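Local coordinates for intermedilysin (Streptococcus intermedius, PDB 5IMW), which probably lyses host cells by binding cholesterol-containing membranes, changing conformation and inserting as an oligomeric pore, at residues F416-G429 against W438-V450. Residues are numbered along the deposited sequence; the frame is centred on the assembly and turned at random.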
ATOM      1  N   PHE A 416      29.332   1.038  24.818  1.00 77.30           N
ATOM      2  CA  PHE A 416      28.419   2.151  24.608  1.00 74.88           C
ATOM      3  C   PHE A 416      26.978   1.706  24.820  1.00 77.29           C
ATOM      4  O   PHE A 416      26.614   0.559  24.551  1.00 80.18           O
ATOM      5  CB  PHE A 416      28.562   2.715  23.192  1.00 75.53           C
ATOM      6  CG  PHE A 416      29.970   3.073  22.811  1.00 68.88           C
ATOM      7  CD1 PHE A 416      30.605   4.164  23.378  1.00 80.31           C
ATOM      8  CD2 PHE A 416      30.648   2.328  21.861  1.00 69.59           C
ATOM      9  CE1 PHE A 416      31.897   4.494  23.017  1.00 86.43           C
ATOM     10  CE2 PHE A 416      31.940   2.655  21.495  1.00 81.07           C
ATOM     11  CZ  PHE A 416      32.565   3.739  22.074  1.00 89.13           C
ATOM     12  N   LYS A 417      26.155   2.633  25.301  1.00 75.62           N
ATOM     13  CA  LYS A 417      24.725   2.406  25.405  1.00 67.56           C
ATOM     14  C   LYS A 417      24.037   2.895  24.129  1.00 77.96           C
ATOM     15  O   LYS A 417      24.681   3.370  23.189  1.00 80.64           O
ATOM     16  CB  LYS A 417      24.172   3.083  26.659  1.00 67.56           C
ATOM     17  CG  LYS A 417      23.821   2.107  27.772  1.00 67.56           C
ATOM     18  CD  LYS A 417      23.495   2.826  29.072  1.00 69.25           C
ATOM     19  CE  LYS A 417      23.047   1.853  30.153  1.00 88.63           C
ATOM     20  NZ  LYS A 417      22.291   2.531  31.243  1.00115.72           N
ATOM     21  N   GLY A 418      22.707   2.776  24.087  1.00 79.72           N
ATOM     22  CA  GLY A 418      21.970   3.026  22.858  1.00 79.67           C
ATOM     23  C   GLY A 418      21.892   4.484  22.448  1.00 84.82           C
ATOM     24  O   GLY A 418      21.557   4.772  21.294  1.00 75.26           O
ATOM     25  N   ASN A 419      22.195   5.409  23.357  1.00 87.10           N
ATOM     26  CA  ASN A 419      22.091   6.841  23.066  1.00 76.95           C
ATOM     27  C   ASN A 419      23.450   7.401  22.642  1.00 68.58           C
ATOM     28  O   ASN A 419      24.016   8.293  23.268  1.00 89.01           O
ATOM     29  CB  ASN A 419      21.536   7.594  24.272  1.00 72.63           C
ATOM     30  CG  ASN A 419      22.028   7.034  25.590  1.00 83.38           C
ATOM     31  OD1 ASN A 419      21.234   6.661  26.452  1.00 85.03           O
ATOM     32  ND2 ASN A 419      23.344   6.954  25.746  1.00 87.52           N
ATOM     33  N   VAL A 420      23.965   6.861  21.540  1.00 68.78           N
ATOM     34  CA  VAL A 420      25.295   7.200  21.046  1.00 76.03           C
ATOM     35  C   VAL A 420      25.246   7.314  19.529  1.00 83.11           C
ATOM     36  O   VAL A 420      24.760   6.404  18.849  1.00 69.24           O
ATOM     37  CB  VAL A 420      26.341   6.151  21.471  1.00 82.22           C
ATOM     38  CG1 VAL A 420      27.711   6.473  20.881  1.00 90.52           C
ATOM     39  CG2 VAL A 420      26.415   6.076  22.986  1.00 80.49           C
ATOM     40  N   ARG A 421      25.765   8.421  19.000  1.00 91.90           N
ATOM     41  CA  ARG A 421      25.840   8.626  17.560  1.00 95.34           C
ATOM     42  C   ARG A 421      27.144   9.337  17.224  1.00103.03           C
ATOM     43  O   ARG A 421      27.825   9.879  18.099  1.00101.15           O
ATOM     44  CB  ARG A 421      24.616   9.414  17.036  1.00100.90           C
ATOM     45  CG  ARG A 421      24.820  10.912  16.724  1.00104.35           C
ATOM     46  CD  ARG A 421      23.721  11.429  15.798  1.00115.57           C
ATOM     47  NE  ARG A 421      22.379  11.283  16.360  1.00134.28           N
ATOM     48  CZ  ARG A 421      21.257  11.300  15.642  1.00112.97           C
ATOM     49  NH1 ARG A 421      21.302  11.445  14.324  1.00105.49           N
ATOM     50  NH2 ARG A 421      20.082  11.161  16.243  1.00112.65           N
ATOM     51  N   ASN A 422      27.490   9.315  15.935  1.00111.72           N
ATOM     52  CA  ASN A 422      28.671  10.007  15.420  1.00109.97           C
ATOM     53  C   ASN A 422      29.936   9.536  16.149  1.00100.00           C
ATOM     54  O   ASN A 422      30.664  10.318  16.765  1.00 99.61           O
ATOM     55  CB  ASN A 422      28.507  11.534  15.523  1.00115.84           C
ATOM     56  CG  ASN A 422      27.646  12.122  14.406  1.00118.14           C
ATOM     57  OD1 ASN A 422      27.929  11.944  13.226  1.00109.55           O
ATOM     58  ND2 ASN A 422      26.598  12.847  14.789  1.00108.83           N
ATOM     59  N   ILE A 423      30.183   8.229  16.066  1.00 94.80           N
ATOM     60  CA  ILE A 423      31.393   7.633  16.625  1.00 97.33           C
ATOM     61  C   ILE A 423      32.528   7.778  15.620  1.00 96.10           C
ATOM     62  O   ILE A 423      32.411   7.349  14.466  1.00101.64           O
ATOM     63  CB  ILE A 423      31.158   6.157  16.983  1.00 89.93           C
ATOM     64  CG1 ILE A 423      30.036   6.036  18.015  1.00 92.57           C
ATOM     65  CG2 ILE A 423      32.438   5.529  17.528  1.00109.64           C
ATOM     66  CD1 ILE A 423      29.564   4.623  18.255  1.00 91.39           C
ATOM     67  N   ARG A 424      33.635   8.367  16.063  1.00 95.48           N
ATOM     68  CA  ARG A 424      34.788   8.615  15.214  1.00100.33           C
ATOM     69  C   ARG A 424      35.984   7.837  15.742  1.00104.83           C
ATOM     70  O   ARG A 424      36.144   7.659  16.954  1.00 98.02           O
ATOM     71  CB  ARG A 424      35.123  10.109  15.160  1.00104.84           C
ATOM     72  CG  ARG A 424      33.952  11.008  14.772  1.00108.30           C
ATOM     73  CD  ARG A 424      34.194  12.426  15.251  1.00 97.57           C
ATOM     74  NE  ARG A 424      35.527  12.896  14.886  1.00 98.56           N
ATOM     75  CZ  ARG A 424      36.139  13.934  15.448  1.00 98.83           C
ATOM     76  NH1 ARG A 424      35.546  14.622  16.415  1.00 96.56           N
ATOM     77  NH2 ARG A 424      37.353  14.282  15.045  1.00109.61           N
ATOM     78  N   VAL A 425      36.827   7.371  14.823  1.00115.28           N
ATOM     79  CA  VAL A 425      37.999   6.574  15.161  1.00111.94           C
ATOM     80  C   VAL A 425      39.199   7.161  14.435  1.00117.65           C
ATOM     81  O   VAL A 425      39.311   7.032  13.209  1.00116.10           O
ATOM     82  CB  VAL A 425      37.819   5.097  14.791  1.00119.20           C
ATOM     83  CG1 VAL A 425      39.071   4.305  15.136  1.00116.05           C
ATOM     84  CG2 VAL A 425      36.608   4.513  15.501  1.00124.57           C
ATOM     85  N   LYS A 426      40.100   7.788  15.184  1.00106.21           N
ATOM     86  CA  LYS A 426      41.420   8.135  14.685  1.00104.51           C
ATOM     87  C   LYS A 426      42.415   7.142  15.265  1.00112.43           C
ATOM     88  O   LYS A 426      42.306   6.754  16.432  1.00119.04           O
ATOM     89  CB  LYS A 426      41.820   9.559  15.081  1.00108.37           C
ATOM     90  CG  LYS A 426      42.721  10.266  14.074  1.00112.94           C
ATOM     91  CD  LYS A 426      43.656  11.269  14.756  1.00120.11           C
ATOM     92  CE  LYS A 426      42.928  12.531  15.199  1.00108.98           C
ATOM     93  NZ  LYS A 426      42.987  12.740  16.673  1.00 97.64           N
ATOM     94  N   VAL A 427      43.386   6.735  14.453  1.00119.62           N
ATOM     95  CA  VAL A 427      44.376   5.749  14.879  1.00129.31           C
ATOM     96  C   VAL A 427      45.657   5.994  14.098  1.00128.08           C
ATOM     97  O   VAL A 427      45.638   6.066  12.866  1.00142.12           O
ATOM     98  CB  VAL A 427      43.864   4.304  14.685  1.00123.65           C
ATOM     99  CG1 VAL A 427      43.497   4.048  13.248  1.00121.88           C
ATOM    100  CG2 VAL A 427      44.883   3.282  15.183  1.00114.20           C
ATOM    101  N   LEU A 428      46.769   6.139  14.815  1.00117.16           N
ATOM    102  CA  LEU A 428      48.047   6.437  14.188  1.00129.92           C
ATOM    103  C   LEU A 428      49.153   5.681  14.911  1.00131.52           C
ATOM    104  O   LEU A 428      49.028   5.322  16.085  1.00126.93           O
ATOM    105  CB  LEU A 428      48.349   7.943  14.189  1.00129.96           C
ATOM    106  CG  LEU A 428      47.205   8.910  14.504  1.00119.92           C
ATOM    107  CD1 LEU A 428      46.994   9.022  16.003  1.00126.50           C
ATOM    108  CD2 LEU A 428      47.476  10.281  13.897  1.00133.94           C
ATOM    109  N   GLY A 429      50.243   5.441  14.186  1.00127.47           N
ATOM    110  CA  GLY A 429      51.392   4.751  14.739  1.00123.21           C
ATOM    111  C   GLY A 429      52.678   5.539  14.604  1.00142.65           C
ATOM    112  O   GLY A 429      52.691   6.759  14.798  1.00128.51           O
ATOM    113  N   TRP A 438      54.173  10.794  13.951  1.00144.81           N
ATOM    114  CA  TRP A 438      52.962   9.988  13.979  1.00144.03           C
ATOM    115  C   TRP A 438      52.407   9.829  12.568  1.00148.78           C
ATOM    116  O   TRP A 438      52.563  10.716  11.723  1.00142.21           O
ATOM    117  CB  TRP A 438      51.915  10.630  14.896  1.00152.29           C
ATOM    118  CG  TRP A 438      52.469  10.986  16.242  1.00140.59           C
ATOM    119  CD1 TRP A 438      52.929  12.207  16.645  1.00118.34           C
ATOM    120  CD2 TRP A 438      52.634  10.107  17.360  1.00147.32           C
ATOM    121  NE1 TRP A 438      53.366  12.143  17.946  1.00118.10           N
ATOM    122  CE2 TRP A 438      53.195  10.864  18.409  1.00122.63           C
ATOM    123  CE3 TRP A 438      52.359   8.753  17.578  1.00147.34           C
ATOM    124  CZ2 TRP A 438      53.485  10.313  19.655  1.00122.19           C
ATOM    125  CZ3 TRP A 438      52.650   8.208  18.815  1.00125.66           C
ATOM    126  CH2 TRP A 438      53.205   8.987  19.839  1.00109.10           C
ATOM    127  N   ARG A 439      51.749   8.693  12.319  1.00143.76           N
ATOM    128  CA  ARG A 439      51.302   8.340  10.978  1.00142.73           C
ATOM    129  C   ARG A 439      49.986   7.572  11.041  1.00143.92           C
ATOM    130  O   ARG A 439      49.817   6.683  11.881  1.00147.55           O
ATOM    131  CB  ARG A 439      52.369   7.509  10.260  1.00137.39           C
ATOM    132  CG  ARG A 439      52.009   7.144   8.833  1.00154.31           C
ATOM    133  CD  ARG A 439      53.243   6.804   8.018  1.00144.90           C
ATOM    134  NE  ARG A 439      53.140   7.309   6.651  1.00154.36           N
ATOM    135  CZ  ARG A 439      54.179   7.638   5.889  1.00151.47           C
ATOM    136  NH1 ARG A 439      55.418   7.530   6.351  1.00130.84           N
ATOM    137  NH2 ARG A 439      53.978   8.088   4.658  1.00134.38           N
ATOM    138  N   LEU A 440      49.075   7.903  10.124  1.00125.35           N
ATOM    139  CA  LEU A 440      47.730   7.340  10.107  1.00138.76           C
ATOM    140  C   LEU A 440      47.744   5.933   9.514  1.00124.32           C
ATOM    141  O   LEU A 440      48.519   5.645   8.597  1.00118.08           O
ATOM    142  CB  LEU A 440      46.808   8.249   9.289  1.00165.97           C
ATOM    143  CG  LEU A 440      45.449   8.640   9.871  1.00143.02           C
ATOM    144  CD1 LEU A 440      44.589   7.420  10.037  1.00123.75           C
ATOM    145  CD2 LEU A 440      45.603   9.380  11.196  1.00127.82           C
ATOM    146  N   ILE A 441      46.874   5.055  10.020  1.00126.43           N
ATOM    147  CA  ILE A 441      46.790   3.704   9.467  1.00137.29           C
ATOM    148  C   ILE A 441      45.336   3.369   9.177  1.00144.36           C
ATOM    149  O   ILE A 441      45.040   2.385   8.491  1.00134.28           O
ATOM    150  CB  ILE A 441      47.403   2.637  10.395  1.00144.01           C
ATOM    151  CG1 ILE A 441      48.227   3.242  11.532  1.00131.82           C
ATOM    152  CG2 ILE A 441      48.289   1.683   9.598  1.00139.60           C
ATOM    153  CD1 ILE A 441      47.443   3.419  12.801  1.00119.62           C
ATOM    154  N   TYR A 442      44.419   4.198   9.672  1.00139.28           N
ATOM    155  CA  TYR A 442      42.996   3.963   9.483  1.00133.64           C
ATOM    156  C   TYR A 442      42.230   5.140  10.048  1.00122.44           C
ATOM    157  O   TYR A 442      42.647   5.772  11.023  1.00129.82           O
ATOM    158  CB  TYR A 442      42.535   2.654  10.139  1.00127.73           C
ATOM    159  CG  TYR A 442      41.051   2.347  10.025  1.00139.56           C
ATOM    160  CD1 TYR A 442      40.139   2.875  10.931  1.00136.86           C
ATOM    161  CD2 TYR A 442      40.570   1.494   9.038  1.00122.44           C
ATOM    162  CE1 TYR A 442      38.786   2.582  10.841  1.00141.56           C
ATOM    163  CE2 TYR A 442      39.220   1.193   8.941  1.00120.19           C
ATOM    164  CZ  TYR A 442      38.333   1.739   9.845  1.00139.58           C
ATOM    165  OH  TYR A 442      36.992   1.438   9.751  1.00132.38           O
ATOM    166  N   SER A 443      41.104   5.420   9.408  1.00116.86           N
ATOM    167  CA  SER A 443      40.224   6.498   9.824  1.00116.07           C
ATOM    168  C   SER A 443      38.814   6.237   9.318  1.00113.98           C
ATOM    169  O   SER A 443      38.627   5.932   8.136  1.00116.25           O
ATOM    170  CB  SER A 443      40.717   7.840   9.291  1.00126.50           C
ATOM    171  OG  SER A 443      39.862   8.869   9.744  1.00111.47           O
ATOM    172  N   LYS A 444      37.837   6.379  10.214  1.00113.77           N
ATOM    173  CA  LYS A 444      36.422   6.260   9.877  1.00124.05           C
ATOM    174  C   LYS A 444      35.614   7.213  10.748  1.00121.68           C
ATOM    175  O   LYS A 444      36.082   7.680  11.791  1.00105.97           O
ATOM    176  CB  LYS A 444      35.912   4.827  10.064  1.00113.76           C
ATOM    177  CG  LYS A 444      35.044   4.340   8.916  1.00132.58           C
ATOM    178  CD  LYS A 444      35.898   3.830   7.767  1.00131.24           C
ATOM    179  CE  LYS A 444      35.193   3.990   6.430  1.00119.62           C
ATOM    180  NZ  LYS A 444      35.910   3.294   5.324  1.00120.23           N
ATOM    181  N   ASN A 445      34.375   7.478  10.318  1.00108.47           N
ATOM    182  CA  ASN A 445      33.479   8.407  10.998  1.00119.17           C
ATOM    183  C   ASN A 445      32.068   7.834  11.040  1.00119.68           C
ATOM    184  O   ASN A 445      31.641   7.122  10.126  1.00107.74           O
ATOM    185  CB  ASN A 445      33.453   9.780  10.304  1.00112.00           C
ATOM    186  CG  ASN A 445      34.807  10.462  10.308  1.00124.84           C
ATOM    187  OD1 ASN A 445      35.713  10.071   9.572  1.00128.40           O
ATOM    188  ND2 ASN A 445      34.947  11.496  11.129  1.00118.36           N
ATOM    189  N   ASP A 446      31.344   8.161  12.113  1.00121.47           N
ATOM    190  CA  ASP A 446      29.947   7.754  12.288  1.00118.74           C
ATOM    191  C   ASP A 446      29.792   6.247  12.096  1.00109.87           C
ATOM    192  O   ASP A 446      28.962   5.772  11.316  1.00107.71           O
ATOM    193  CB  ASP A 446      29.034   8.525  11.331  1.00131.21           C
ATOM    194  CG  ASP A 446      27.599   8.627  11.833  1.00121.24           C
ATOM    195  OD1 ASP A 446      26.901   7.592  11.879  1.00116.76           O
ATOM    196  OD2 ASP A 446      27.163   9.751  12.164  1.00116.15           O
ATOM    197  N   LEU A 447      30.603   5.487  12.820  1.00114.65           N
ATOM    198  CA  LEU A 447      30.509   4.036  12.746  1.00109.80           C
ATOM    199  C   LEU A 447      29.229   3.572  13.435  1.00 96.58           C
ATOM    200  O   LEU A 447      28.981   3.950  14.585  1.00 99.31           O
ATOM    201  CB  LEU A 447      31.724   3.379  13.399  1.00109.65           C
ATOM    202  CG  LEU A 447      33.006   3.288  12.570  1.00120.10           C
ATOM    203  CD1 LEU A 447      34.113   2.642  13.391  1.00118.97           C
ATOM    204  CD2 LEU A 447      32.782   2.499  11.283  1.00120.20           C
ATOM    205  N   PRO A 448      28.393   2.770  12.776  1.00 96.92           N
ATOM    206  CA  PRO A 448      27.167   2.303  13.435  1.00 99.13           C
ATOM    207  C   PRO A 448      27.482   1.548  14.717  1.00 93.10           C
ATOM    208  O   PRO A 448      28.542   0.935  14.863  1.00 88.96           O
ATOM    209  CB  PRO A 448      26.520   1.388  12.389  1.00104.46           C
ATOM    210  CG  PRO A 448      27.094   1.818  11.089  1.00101.61           C
ATOM    211  CD  PRO A 448      28.485   2.288  11.387  1.00101.83           C
ATOM    212  N   LEU A 449      26.537   1.596  15.655  1.00 88.96           N
ATOM    213  CA  LEU A 449      26.693   0.930  16.947  1.00 93.06           C
ATOM    214  C   LEU A 449      26.268  -0.528  16.804  1.00 88.00           C
ATOM    215  O   LEU A 449      25.138  -0.921  17.106  1.00 85.57           O
ATOM    216  CB  LEU A 449      25.885   1.647  18.019  1.00 86.20           C
ATOM    217  CG  LEU A 449      25.948   1.005  19.404  1.00 86.47           C
ATOM    218  CD1 LEU A 449      26.589   1.949  20.402  1.00 86.06           C
ATOM    219  CD2 LEU A 449      24.564   0.589  19.867  1.00 83.21           C
ATOM    220  N   VAL A 450      27.207  -1.344  16.342  1.00 86.70           N
ATOM    221  CA  VAL A 450      26.983  -2.779  16.182  1.00 95.34           C
ATOM    222  C   VAL A 450      27.168  -3.435  17.546  1.00 92.26           C
ATOM    223  O   VAL A 450      27.963  -2.937  18.357  1.00118.57           O
ATOM    224  CB  VAL A 450      27.945  -3.383  15.146  1.00 96.53           C
ATOM    225  CG1 VAL A 450      27.468  -4.764  14.721  1.00104.48           C
ATOM    226  CG2 VAL A 450      28.084  -2.471  13.936  1.00 88.57           C
TER
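Val425 and Lys444 form a hydrogen-bonded pair in the antiparallel hairpin of strands 420-429 and 439-444, at one margin of a four-stranded sheet in the C-terminal beta-sandwich domain of this cholesterol-dependent cytolysin. Val425 N gives Lys444 O a nearly straight bond of 3.1 Å, while the return bond from Lys444 N to Val425 O is weak. Next to the loop that joins the two strands, Gly429 N donates to Arg439 O at 2.7 Å, and Arg439 N makes the return bond to Gly429 O. Between these pairs the chain turns a corner at Ile441, whose N still reaches Val427 O.

Val425, Val427 and Tyr442 share one face of the sheet. Val427 places CG1 between its backbone N and carbonyl carbon (chi1 58°), where the methyl lies at the edge of the Tyr442 ring, near its plane, and touches Tyr442 CB; its other methyl, CG2, meets Ile441 CD1 at 3.5 Å, the two side chains crossing at about a right angle. Leu428 and Leu440 pack on the opposite face through their CD2 methyls. Past the strand pairing, Leu447 N bonds to Ile423 O at 3.1 Å, and Leu449 brings CD1 to Phe416 CB at 3.5 Å.

Outside the pair, strand 375-386 flanks 420-429 on its other edge, where backbone hydrogen bonds join Lys426 with Tyr378 and Arg424 with Tyr380. The ammonium of Lys426 makes a cation-pi contact with Tyr378, and its NZ is hydrogen-bonded to Tyr380 OH.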